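PDB 7ALK: neurogenic locus protein delta from Drosophila melanogaster, which acts as a ligand for the Notch receptor, a role needed for ectoderm differentiation and for separating neural from epidermal cell lineages. Local coordinates for residues P68-N73 against K86-P91; R7-S12 against S153-F158; E109-T114 against T122-I127. All blocks are in the same frame, centred on the assembly; numbering follows the deposited sequence.

Contact 1. Residues P68-N73 against K86-P91. With NAG (2-acetamido-2-deoxy-beta-D-glucopyranose), chain B; BMA (beta-D-mannopyranose), chain C.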
loop_
_atom_site.group_PDB
_atom_site.type_symbol
_atom_site.label_atom_id
_atom_site.label_comp_id
_atom_site.label_asym_id
_atom_site.label_seq_id
_atom_site.Cartn_x
_atom_site.Cartn_y
_atom_site.Cartn_z
ATOM N N PRO A 68 -14.217 10.449 -6.556
ATOM C CA PRO A 68 -15.526 11.112 -6.599
ATOM C C PRO A 68 -15.699 12.055 -5.417
ATOM O O PRO A 68 -14.894 12.087 -4.485
ATOM C CB PRO A 68 -16.519 9.947 -6.541
ATOM C CG PRO A 68 -15.763 8.842 -5.882
ATOM C CD PRO A 68 -14.342 8.996 -6.343
ATOM N N ILE A 69 -16.776 12.838 -5.471
ATOM C CA ILE A 69 -17.073 13.812 -4.424
ATOM C C ILE A 69 -17.311 13.081 -3.108
ATOM O O ILE A 69 -18.354 12.449 -2.917
ATOM C CB ILE A 69 -18.287 14.687 -4.791
ATOM C CG1 ILE A 69 -18.116 15.288 -6.187
ATOM C CG2 ILE A 69 -18.475 15.789 -3.760
ATOM C CD1 ILE A 69 -19.207 16.261 -6.574
ATOM N N LEU A 70 -16.344 13.167 -2.193
ATOM C CA LEU A 70 -16.429 12.449 -0.927
ATOM C C LEU A 70 -17.180 13.218 0.150
ATOM O O LEU A 70 -17.836 12.597 0.993
ATOM C CB LEU A 70 -15.026 12.110 -0.414
ATOM C CG LEU A 70 -14.158 11.248 -1.330
ATOM C CD1 LEU A 70 -12.913 10.784 -0.596
ATOM C CD2 LEU A 70 -14.946 10.059 -1.858
ATOM N N GLY A 71 -17.102 14.540 0.153
ATOM C CA GLY A 71 -17.771 15.300 1.184
ATOM C C GLY A 71 -17.831 16.774 0.860
ATOM O O GLY A 71 -17.622 17.186 -0.281
ATOM N N GLU A 72 -18.127 17.564 1.892
ATOM C CA GLU A 72 -18.240 19.011 1.774
ATOM C C GLU A 72 -17.399 19.677 2.854
ATOM O O GLU A 72 -17.435 19.267 4.018
ATOM C CB GLU A 72 -19.698 19.469 1.897
ATOM C CG GLU A 72 -20.617 18.921 0.821
ATOM C CD GLU A 72 -22.046 19.391 0.992
ATOM O OE1 GLU A 72 -22.410 19.791 2.117
ATOM O OE2 GLU A 72 -22.807 19.360 0.003
ATOM N N ASN A 73 -16.650 20.709 2.456
ATOM C CA ASN A 73 -15.770 21.441 3.361
ATOM C C ASN A 73 -14.816 20.494 4.076
ATOM O O ASN A 73 -14.047 19.777 3.427
ATOM C CB ASN A 73 -16.591 22.253 4.367
ATOM C CG ASN A 73 -17.067 23.576 3.795
ATOM O OD1 ASN A 73 -17.043 23.788 2.583
ATOM N ND2 ASN A 73 -17.502 24.477 4.670
ATOM N N LYS A 86 -18.840 4.629 -1.746
ATOM C CA LYS A 86 -19.243 5.429 -2.906
ATOM C C LYS A 86 -18.364 5.109 -4.114
ATOM O O LYS A 86 -18.039 5.982 -4.921
ATOM C CB LYS A 86 -19.225 6.930 -2.598
ATOM C CG LYS A 86 -20.200 7.742 -3.438
ATOM C CD LYS A 86 -19.735 9.180 -3.606
ATOM C CE LYS A 86 -20.705 9.967 -4.475
ATOM N NZ LYS A 86 -20.140 11.277 -4.903
ATOM N N GLY A 87 -17.975 3.840 -4.238
ATOM C CA GLY A 87 -17.114 3.394 -5.313
ATOM C C GLY A 87 -15.643 3.691 -5.126
ATOM O O GLY A 87 -14.840 3.311 -5.988
ATOM N N PHE A 88 -15.261 4.348 -4.035
ATOM C CA PHE A 88 -13.883 4.749 -3.792
ATOM C C PHE A 88 -13.270 3.881 -2.700
ATOM O O PHE A 88 -13.917 3.587 -1.691
ATOM C CB PHE A 88 -13.810 6.226 -3.395
ATOM C CG PHE A 88 -12.518 6.614 -2.738
ATOM C CD1 PHE A 88 -11.354 6.724 -3.481
ATOM C CD2 PHE A 88 -12.466 6.876 -1.378
ATOM C CE1 PHE A 88 -10.165 7.084 -2.881
ATOM C CE2 PHE A 88 -11.279 7.236 -0.772
ATOM C CZ PHE A 88 -10.127 7.339 -1.524
ATOM N N THR A 89 -12.019 3.482 -2.907
ATOM C CA THR A 89 -11.295 2.627 -1.976
ATOM C C THR A 89 -10.247 3.443 -1.230
ATOM O O THR A 89 -9.452 4.157 -1.850
ATOM C CB THR A 89 -10.628 1.458 -2.704
ATOM O OG1 THR A 89 -11.615 0.724 -3.439
ATOM C CG2 THR A 89 -9.946 0.527 -1.711
ATOM N N ASN A 90 -10.253 3.332 0.096
ATOM C CA ASN A 90 -9.278 3.998 0.955
ATOM C C ASN A 90 -8.686 2.924 1.857
ATOM O O ASN A 90 -9.443 2.241 2.576
ATOM C CB ASN A 90 -9.936 5.112 1.773
ATOM C CG ASN A 90 -8.934 6.100 2.339
ATOM O OD1 ASN A 90 -7.755 6.080 1.989
ATOM N ND2 ASN A 90 -9.404 6.977 3.218
ATOM N N PRO A 91 -7.356 2.726 1.867
ATOM C CA PRO A 91 -6.306 3.457 1.145
ATOM C C PRO A 91 -6.292 3.236 -0.367
ATOM O O PRO A 91 -6.809 2.234 -0.861
ATOM C CB PRO A 91 -5.009 2.911 1.764
ATOM C CG PRO A 91 -5.423 2.264 3.047
ATOM C CD PRO A 91 -6.785 1.723 2.780
HETATM C C1 NAG B . -22.306 13.519 -8.518
HETATM C C2 NAG B . -21.321 12.549 -7.891
HETATM C C3 NAG B . -21.583 11.140 -8.403
HETATM C C4 NAG B . -23.033 10.742 -8.143
HETATM C C5 NAG B . -24.015 11.814 -8.622
HETATM C C6 NAG B . -25.409 11.589 -8.085
HETATM C C7 NAG B . -19.327 12.957 -9.306
HETATM C C8 NAG B . -17.891 13.385 -9.300
HETATM N N2 NAG B . -19.935 12.940 -8.112
HETATM O O3 NAG B . -20.687 10.245 -7.752
HETATM O O4 NAG B . -23.347 9.542 -8.844
HETATM O O5 NAG B . -23.630 13.128 -8.184
HETATM O O6 NAG B . -25.438 11.726 -6.670
HETATM O O7 NAG B . -19.906 12.650 -10.345
HETATM C C1 BMA C . -22.244 3.299 -7.075
HETATM C C2 BMA C . -20.991 2.482 -6.714
HETATM C C3 BMA C . -21.264 0.999 -6.888
HETATM C C4 BMA C . -22.525 0.598 -6.112
HETATM C C5 BMA C . -23.716 1.437 -6.606
HETATM C C6 BMA C . -25.008 1.140 -5.852
HETATM O O2 BMA C . -20.665 2.668 -5.342
HETATM O O3 BMA C . -20.147 0.216 -6.468
HETATM O O4 BMA C . -22.800 -0.785 -6.293
HETATM O O5 BMA C . -23.406 2.826 -6.412
HETATM O O6 BMA C . -25.572 2.376 -5.399
#
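The ammonium end of K86 reaches the backbone of I69, NZ giving a hydrogen bond of 2.9 Å to I69 O. It comes in at 128° to the C=O bond and only modestly tilted from the carbonyl plane. The same nitrogen donates a second bond, 3.1 Å from K86 NZ to O3 of the 2-acetamido-2-deoxy-beta-D-glucopyranose, so one lysine ties a carbonyl to a sugar hydroxyl. K86 gets there with CG anti to its backbone N (chi1 -153°) and an extended chain beyond, running past P68, whose CG lies 3.8 Å from K86 O.

Next to this polar bridge lies an apolar patch. F88 CB sits 4.1 Å from P68 CD, and on the ring F88 CE2 is 3.9 Å from L70 CD1; both P68 and L70 cross the phenylalanine at roughly a right angle. I69 turns its side chain from the loop and lays CG1 3.5 Å from the sugar's N2. At G87, the backbone N comes within 3.1 Å of O2 of the beta-D-mannopyranose, so the glycan touches both segments, at I69 and at K86-G87. That sugar chain is probably carried by N115, which the I69 side chain also touches.

Further out, L70 and G71 hydrogen-bond through their backbones to T41, while L70 packs on F43 and L77, and I69 on K40 and R42. N90 ND2 binds L8 O. The contact thus fastens the loop before strand 92-95 to the end of strand 63-72, an outer strand of its sheet beside strand 40-48, and N90 and P91 of the loop pack on strand 3-12.

Contact 2. Residues R7-S12 against S153-F158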
loop_
_atom_site.group_PDB
_atom_site.type_symbol
_atom_site.label_atom_id
_atom_site.label_comp_id
_atom_site.label_asym_id
_atom_site.label_seq_id
_atom_site.Cartn_x
_atom_site.Cartn_y
_atom_site.Cartn_z
ATOM N N ARG A 7 -3.291 6.577 2.296
ATOM C CA ARG A 7 -4.555 6.591 3.026
ATOM C C ARG A 7 -4.842 8.012 3.492
ATOM O O ARG A 7 -4.177 8.521 4.400
ATOM C CB ARG A 7 -4.514 5.627 4.210
ATOM C CG ARG A 7 -5.750 5.693 5.094
ATOM C CD ARG A 7 -5.714 4.631 6.181
ATOM N NE ARG A 7 -4.581 4.806 7.080
ATOM C CZ ARG A 7 -4.232 3.939 8.020
ATOM N NH1 ARG A 7 -4.908 2.818 8.210
ATOM N NH2 ARG A 7 -3.178 4.200 8.787
ATOM N N LEU A 8 -5.831 8.648 2.871
ATOM C CA LEU A 8 -6.268 9.962 3.314
ATOM C C LEU A 8 -7.077 9.834 4.597
ATOM O O LEU A 8 -7.898 8.924 4.745
ATOM C CB LEU A 8 -7.103 10.636 2.228
ATOM C CG LEU A 8 -6.574 10.526 0.797
ATOM C CD1 LEU A 8 -7.656 10.901 -0.200
ATOM C CD2 LEU A 8 -5.345 11.401 0.612
ATOM N N LYS A 9 -6.843 10.752 5.535
ATOM C CA LYS A 9 -7.518 10.719 6.826
ATOM C C LYS A 9 -8.478 11.889 7.009
ATOM O O LYS A 9 -9.686 11.676 7.143
ATOM C CB LYS A 9 -6.488 10.683 7.964
ATOM C CG LYS A 9 -5.572 9.469 7.920
ATOM C CD LYS A 9 -4.895 9.228 9.262
ATOM C CE LYS A 9 -4.014 10.398 9.660
ATOM N NZ LYS A 9 -3.362 10.180 10.982
ATOM N N TYR A 10 -7.978 13.123 7.016
ATOM C CA TYR A 10 -8.824 14.280 7.282
ATOM C C TYR A 10 -8.418 15.445 6.395
ATOM O O TYR A 10 -7.236 15.787 6.314
ATOM C CB TYR A 10 -8.740 14.695 8.755
ATOM C CG TYR A 10 -9.869 15.595 9.205
ATOM C CD1 TYR A 10 -11.062 15.061 9.675
ATOM C CD2 TYR A 10 -9.739 16.977 9.164
ATOM C CE1 TYR A 10 -12.096 15.878 10.090
ATOM C CE2 TYR A 10 -10.769 17.802 9.579
ATOM C CZ TYR A 10 -11.944 17.248 10.040
ATOM O OH TYR A 10 -12.973 18.062 10.454
ATOM N N PHE A 11 -9.402 16.044 5.732
ATOM C CA PHE A 11 -9.232 17.305 5.024
ATOM C C PHE A 11 -10.033 18.372 5.754
ATOM O O PHE A 11 -11.223 18.182 6.021
ATOM C CB PHE A 11 -9.690 17.194 3.567
ATOM C CG PHE A 11 -9.445 18.439 2.762
ATOM C CD1 PHE A 11 -8.165 18.766 2.340
ATOM C CD2 PHE A 11 -10.491 19.280 2.427
ATOM C CE1 PHE A 11 -7.935 19.910 1.600
ATOM C CE2 PHE A 11 -10.267 20.427 1.686
ATOM C CZ PHE A 11 -8.986 20.741 1.271
ATOM N N SER A 12 -9.381 19.483 6.085
ATOM C CA SER A 12 -9.968 20.523 6.921
ATOM C C SER A 12 -10.178 21.786 6.096
ATOM O O SER A 12 -9.228 22.311 5.508
ATOM C CB SER A 12 -9.079 20.813 8.130
ATOM O OG SER A 12 -9.703 21.726 9.015
ATOM N N SER A 153 -6.189 22.037 5.223
ATOM C CA SER A 153 -5.229 21.107 5.803
ATOM C C SER A 153 -5.632 19.691 5.422
ATOM O O SER A 153 -6.801 19.320 5.568
ATOM C CB SER A 153 -5.169 21.252 7.327
ATOM O OG SER A 153 -4.385 20.224 7.906
ATOM N N LEU A 154 -4.670 18.909 4.939
ATOM C CA LEU A 154 -4.906 17.531 4.524
ATOM C C LEU A 154 -3.955 16.615 5.279
ATOM O O LEU A 154 -2.736 16.809 5.237
ATOM C CB LEU A 154 -4.721 17.370 3.014
ATOM C CG LEU A 154 -4.847 15.942 2.482
ATOM C CD1 LEU A 154 -6.176 15.331 2.893
ATOM C CD2 LEU A 154 -4.697 15.923 0.973
ATOM N N GLU A 155 -4.513 15.618 5.959
ATOM C CA GLU A 155 -3.743 14.648 6.724
ATOM C C GLU A 155 -3.830 13.285 6.048
ATOM O O GLU A 155 -4.904 12.874 5.598
ATOM C CB GLU A 155 -4.253 14.562 8.165
ATOM C CG GLU A 155 -3.324 13.829 9.116
ATOM C CD GLU A 155 -3.787 13.909 10.558
ATOM O OE1 GLU A 155 -4.694 14.719 10.847
ATOM O OE2 GLU A 155 -3.245 13.161 11.401
ATOM N N TYR A 156 -2.699 12.585 5.982
ATOM C CA TYR A 156 -2.623 11.346 5.220
ATOM C C TYR A 156 -1.517 10.463 5.780
ATOM O O TYR A 156 -0.604 10.931 6.464
ATOM C CB TYR A 156 -2.365 11.618 3.733
ATOM C CG TYR A 156 -1.126 12.451 3.484
ATOM C CD1 TYR A 156 -1.161 13.836 3.589
ATOM C CD2 TYR A 156 0.085 11.850 3.160
ATOM C CE1 TYR A 156 -0.031 14.599 3.371
ATOM C CE2 TYR A 156 1.221 12.606 2.939
ATOM C CZ TYR A 156 1.157 13.979 3.046
ATOM O OH TYR A 156 2.284 14.736 2.829
ATOM N N ASP A 157 -1.616 9.171 5.473
ATOM C CA ASP A 157 -0.570 8.197 5.745
ATOM C C ASP A 157 -0.147 7.541 4.436
ATOM O O ASP A 157 -0.958 7.376 3.520
ATOM C CB ASP A 157 -1.036 7.115 6.732
ATOM C CG ASP A 157 -1.635 7.693 7.998
ATOM O OD1 ASP A 157 -1.331 8.857 8.330
ATOM O OD2 ASP A 157 -2.413 6.978 8.664
ATOM N N PHE A 158 1.126 7.164 4.352
ATOM C CA PHE A 158 1.645 6.535 3.145
ATOM C C PHE A 158 2.701 5.507 3.523
ATOM O O PHE A 158 3.443 5.687 4.492
ATOM C CB PHE A 158 2.233 7.565 2.171
ATOM C CG PHE A 158 3.376 8.362 2.740
ATOM C CD1 PHE A 158 3.140 9.480 3.523
ATOM C CD2 PHE A 158 4.687 7.996 2.483
ATOM C CE1 PHE A 158 4.190 10.214 4.044
ATOM C CE2 PHE A 158 5.741 8.726 3.000
ATOM C CZ PHE A 158 5.492 9.835 3.781
#
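R7 and D157 meet across paired strands, their guanidinium and carboxylate planes 74° apart. R7 NH2 reaches D157 OD2 at 2.9 Å, using the lone pair turned away from the other oxygen, and D157 OD1 is hydrogen-bonded to T144 OG1. K9 bends at chi3 (-62°) between two acids: its NZ lies 3.0 Å from E155 OE2, above that carboxylate, and 3.6 Å from D157 OD1, the lysine side chain crossing that of D157 at about a right angle. The four charges form one network, and R7 also makes a cation-pi contact with W142. Shortening K9 to an alanine is likely to leave E155 without this charge partner and D157 with R7 alone of the two.

The other face is apolar: the F11 ring meets L154 edge-on, F11 CD1 lying 3.8 Å from L154 CB, and L8 CD2 faces Y156 CB.

Backbone bonds hold the strands antiparallel; E155 N donates to Y10 O at 2.8 Å, and K9 N to E155 O at 2.9 Å. With K9 and Y10 both opposite E155, this is a classic beta bulge. The pair, polar and charged on one face and packed against the sandwich interior on the other, belongs to an antiparallel sheet of this C2-like beta-sandwich domain.

Contact 3. Residues E109-T114 against T122-I127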
loop_
_atom_site.group_PDB
_atom_site.type_symbol
_atom_site.label_atom_id
_atom_site.label_comp_id
_atom_site.label_asym_id
_atom_site.label_seq_id
_atom_site.Cartn_x
_atom_site.Cartn_y
_atom_site.Cartn_z
ATOM N N GLU A 109 -3.987 16.624 -4.999
ATOM C CA GLU A 109 -4.757 17.845 -5.177
ATOM C C GLU A 109 -6.147 17.661 -4.587
ATOM O O GLU A 109 -6.787 16.627 -4.807
ATOM C CB GLU A 109 -4.870 18.217 -6.658
ATOM C CG GLU A 109 -3.557 18.553 -7.339
ATOM C CD GLU A 109 -3.710 18.690 -8.843
ATOM O OE1 GLU A 109 -4.628 18.059 -9.407
ATOM O OE2 GLU A 109 -2.916 19.428 -9.461
ATOM N N ALA A 110 -6.606 18.659 -3.838
ATOM C CA ALA A 110 -7.983 18.725 -3.370
ATOM C C ALA A 110 -8.740 19.719 -4.239
ATOM O O ALA A 110 -8.302 20.862 -4.406
ATOM C CB ALA A 110 -8.048 19.139 -1.899
ATOM N N TRP A 111 -9.867 19.282 -4.797
ATOM C CA TRP A 111 -10.592 20.062 -5.789
ATOM C C TRP A 111 -12.044 20.253 -5.377
ATOM O O TRP A 111 -12.654 19.381 -4.756
ATOM C CB TRP A 111 -10.555 19.392 -7.166
ATOM C CG TRP A 111 -9.300 19.634 -7.927
ATOM C CD1 TRP A 111 -8.100 19.015 -7.744
ATOM C CD2 TRP A 111 -9.116 20.560 -9.004
ATOM N NE1 TRP A 111 -7.178 19.499 -8.640
ATOM C CE2 TRP A 111 -7.777 20.448 -9.425
ATOM C CE3 TRP A 111 -9.955 21.472 -9.652
ATOM C CZ2 TRP A 111 -7.256 21.216 -10.464
ATOM C CZ3 TRP A 111 -9.435 22.232 -10.683
ATOM C CH2 TRP A 111 -8.098 22.099 -11.080
ATOM N N HIS A 112 -12.587 21.412 -5.737
ATOM C CA HIS A 112 -14.017 21.655 -5.666
ATOM C C HIS A 112 -14.659 21.272 -6.994
ATOM O O HIS A 112 -14.044 21.392 -8.057
ATOM C CB HIS A 112 -14.309 23.121 -5.345
ATOM C CG HIS A 112 -15.745 23.507 -5.526
ATOM N ND1 HIS A 112 -16.721 23.202 -4.601
ATOM C CD2 HIS A 112 -16.372 24.167 -6.527
ATOM C CE1 HIS A 112 -17.885 23.661 -5.023
ATOM N NE2 HIS A 112 -17.699 24.251 -6.191
ATOM N N ASP A 113 -15.900 20.796 -6.924
ATOM C CA ASP A 113 -16.595 20.337 -8.124
ATOM C C ASP A 113 -18.091 20.341 -7.854
ATOM O O ASP A 113 -18.560 19.624 -6.964
ATOM C CB ASP A 113 -16.121 18.939 -8.520
ATOM C CG ASP A 113 -16.162 18.708 -10.017
ATOM O OD1 ASP A 113 -16.250 19.700 -10.769
ATOM O OD2 ASP A 113 -16.104 17.533 -10.440
ATOM N N THR A 114 -18.836 21.138 -8.616
ATOM C CA THR A 114 -20.282 21.154 -8.477
ATOM C C THR A 114 -20.881 19.879 -9.068
ATOM O O THR A 114 -20.219 19.119 -9.782
ATOM C CB THR A 114 -20.875 22.390 -9.152
ATOM O OG1 THR A 114 -20.547 22.380 -10.546
ATOM C CG2 THR A 114 -20.326 23.657 -8.515
ATOM N N THR A 122 -19.999 21.319 -15.307
ATOM C CA THR A 122 -19.751 21.574 -13.896
ATOM C C THR A 122 -18.743 22.706 -13.715
ATOM O O THR A 122 -18.100 23.165 -14.661
ATOM C CB THR A 122 -19.252 20.303 -13.202
ATOM O OG1 THR A 122 -18.134 19.770 -13.925
ATOM C CG2 THR A 122 -20.356 19.257 -13.146
ATOM N N ASN A 123 -18.615 23.153 -12.468
ATOM C CA ASN A 123 -17.676 24.199 -12.087
ATOM C C ASN A 123 -16.668 23.624 -11.106
ATOM O O ASN A 123 -17.051 23.063 -10.074
ATOM C CB ASN A 123 -18.401 25.395 -11.464
ATOM C CG ASN A 123 -17.474 26.565 -11.198
ATOM O OD1 ASN A 123 -16.644 26.916 -12.036
ATOM N ND2 ASN A 123 -17.610 27.174 -10.027
ATOM N N LYS A 124 -15.382 23.769 -11.423
ATOM C CA LYS A 124 -14.312 23.206 -10.613
ATOM C C LYS A 124 -13.318 24.293 -10.226
ATOM O O LYS A 124 -13.009 25.182 -11.025
ATOM C CB LYS A 124 -13.595 22.071 -11.357
ATOM C CG LYS A 124 -12.963 22.497 -12.669
ATOM C CD LYS A 124 -12.194 21.363 -13.319
ATOM C CE LYS A 124 -11.442 21.859 -14.543
ATOM N NZ LYS A 124 -10.817 20.746 -15.298
ATOM N N LEU A 125 -12.828 24.216 -8.989
ATOM C CA LEU A 125 -11.826 25.140 -8.472
ATOM C C LEU A 125 -10.824 24.357 -7.637
ATOM O O LEU A 125 -11.217 23.581 -6.761
ATOM C CB LEU A 125 -12.464 26.248 -7.626
ATOM C CG LEU A 125 -13.531 27.135 -8.273
ATOM C CD1 LEU A 125 -14.176 28.036 -7.233
ATOM C CD2 LEU A 125 -12.930 27.964 -9.398
ATOM N N LEU A 126 -9.536 24.562 -7.908
ATOM C CA LEU A 126 -8.483 23.883 -7.160
ATOM C C LEU A 126 -8.384 24.460 -5.753
ATOM O O LEU A 126 -8.136 25.658 -5.585
ATOM C CB LEU A 126 -7.148 24.021 -7.888
ATOM C CG LEU A 126 -5.895 23.618 -7.103
ATOM C CD1 LEU A 126 -5.863 22.117 -6.854
ATOM C CD2 LEU A 126 -4.638 24.075 -7.826
ATOM N N ILE A 127 -8.567 23.611 -4.746
ATOM C CA ILE A 127 -8.519 24.057 -3.355
ATOM C C ILE A 127 -7.095 24.051 -2.813
ATOM O O ILE A 127 -6.624 25.050 -2.266
ATOM C CB ILE A 127 -9.448 23.188 -2.482
ATOM C CG1 ILE A 127 -10.775 22.924 -3.192
ATOM C CG2 ILE A 127 -9.698 23.859 -1.145
ATOM C CD1 ILE A 127 -11.653 21.934 -2.463
#
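Strands 109-113 and 124-127 run antiparallel at 150°, with H112 and L125 as a hydrogen-bonded pair, their nearly straight bond from H112 N to L125 O measuring 2.8 Å, and W111 facing L126 and D113 facing K124 as non-hydrogen-bonded pairs.

The indole of W111 carries the packing. L126 lays CB over one face of its six-membered ring, 3.7 Å from the centroid, a CH-pi contact almost on the ring normal, and brings CD1 to 3.4 Å from W111 NE1. K124 lies alongside the indole, its extended chain bringing CD to 3.9 Å from W111 CZ3. The indole N-H is held by E109, W111 NE1 to E109 OE1 3.0 Å, arriving from above the carboxylate; E109 OE2 is in a salt bridge with R129. With CG anti to the carbonyl carbon (chi1 -81°), the tryptophan can lean across the neighbouring strand.

Where the strands part, T114 turns its hydroxyl toward the second segment: N123 N donates to T114 OG1 at 2.8 Å, and T114 N donates back to N123 O at 3.0 Å, so T114 and N123 are tied by two bonds, one of them through the hydroxyl. D113 OD2 pairs with R42.

This is the loop end of the hairpin, next to the connection from strand 103-113 to strand 124-135. Strand 40-48 lies on the other flank of strand 103-113, its R42 hydrogen-bonded backbone to backbone with W111, and A110 and I127 pack on F11 of strand 3-12.

In the fold
All three contacts belong to the C2-like domain. Contact 2 lies in one sheet of the sandwich and contact 3 at one side of the other; they meet where F11 CE1 packs 3.6 Å from A110 CB, which makes the F11 region the shared interior. Contact 2 has the most buried residues; contact 3, at an outer strand, has exposed ones; contact 1 is partly buried and bordered by a glycan, reaching the sheet of contact 3 through strand 63-72 and strand 3-12 of contact 2 through N90 and P91. Contacts 2 and 3 are ladders of backbone bonds, one with a charged network, the other with a leucine-indole CH-pi contact; contact 1 has no ladder and relies on one lysine, a few apolar contacts and a glycan.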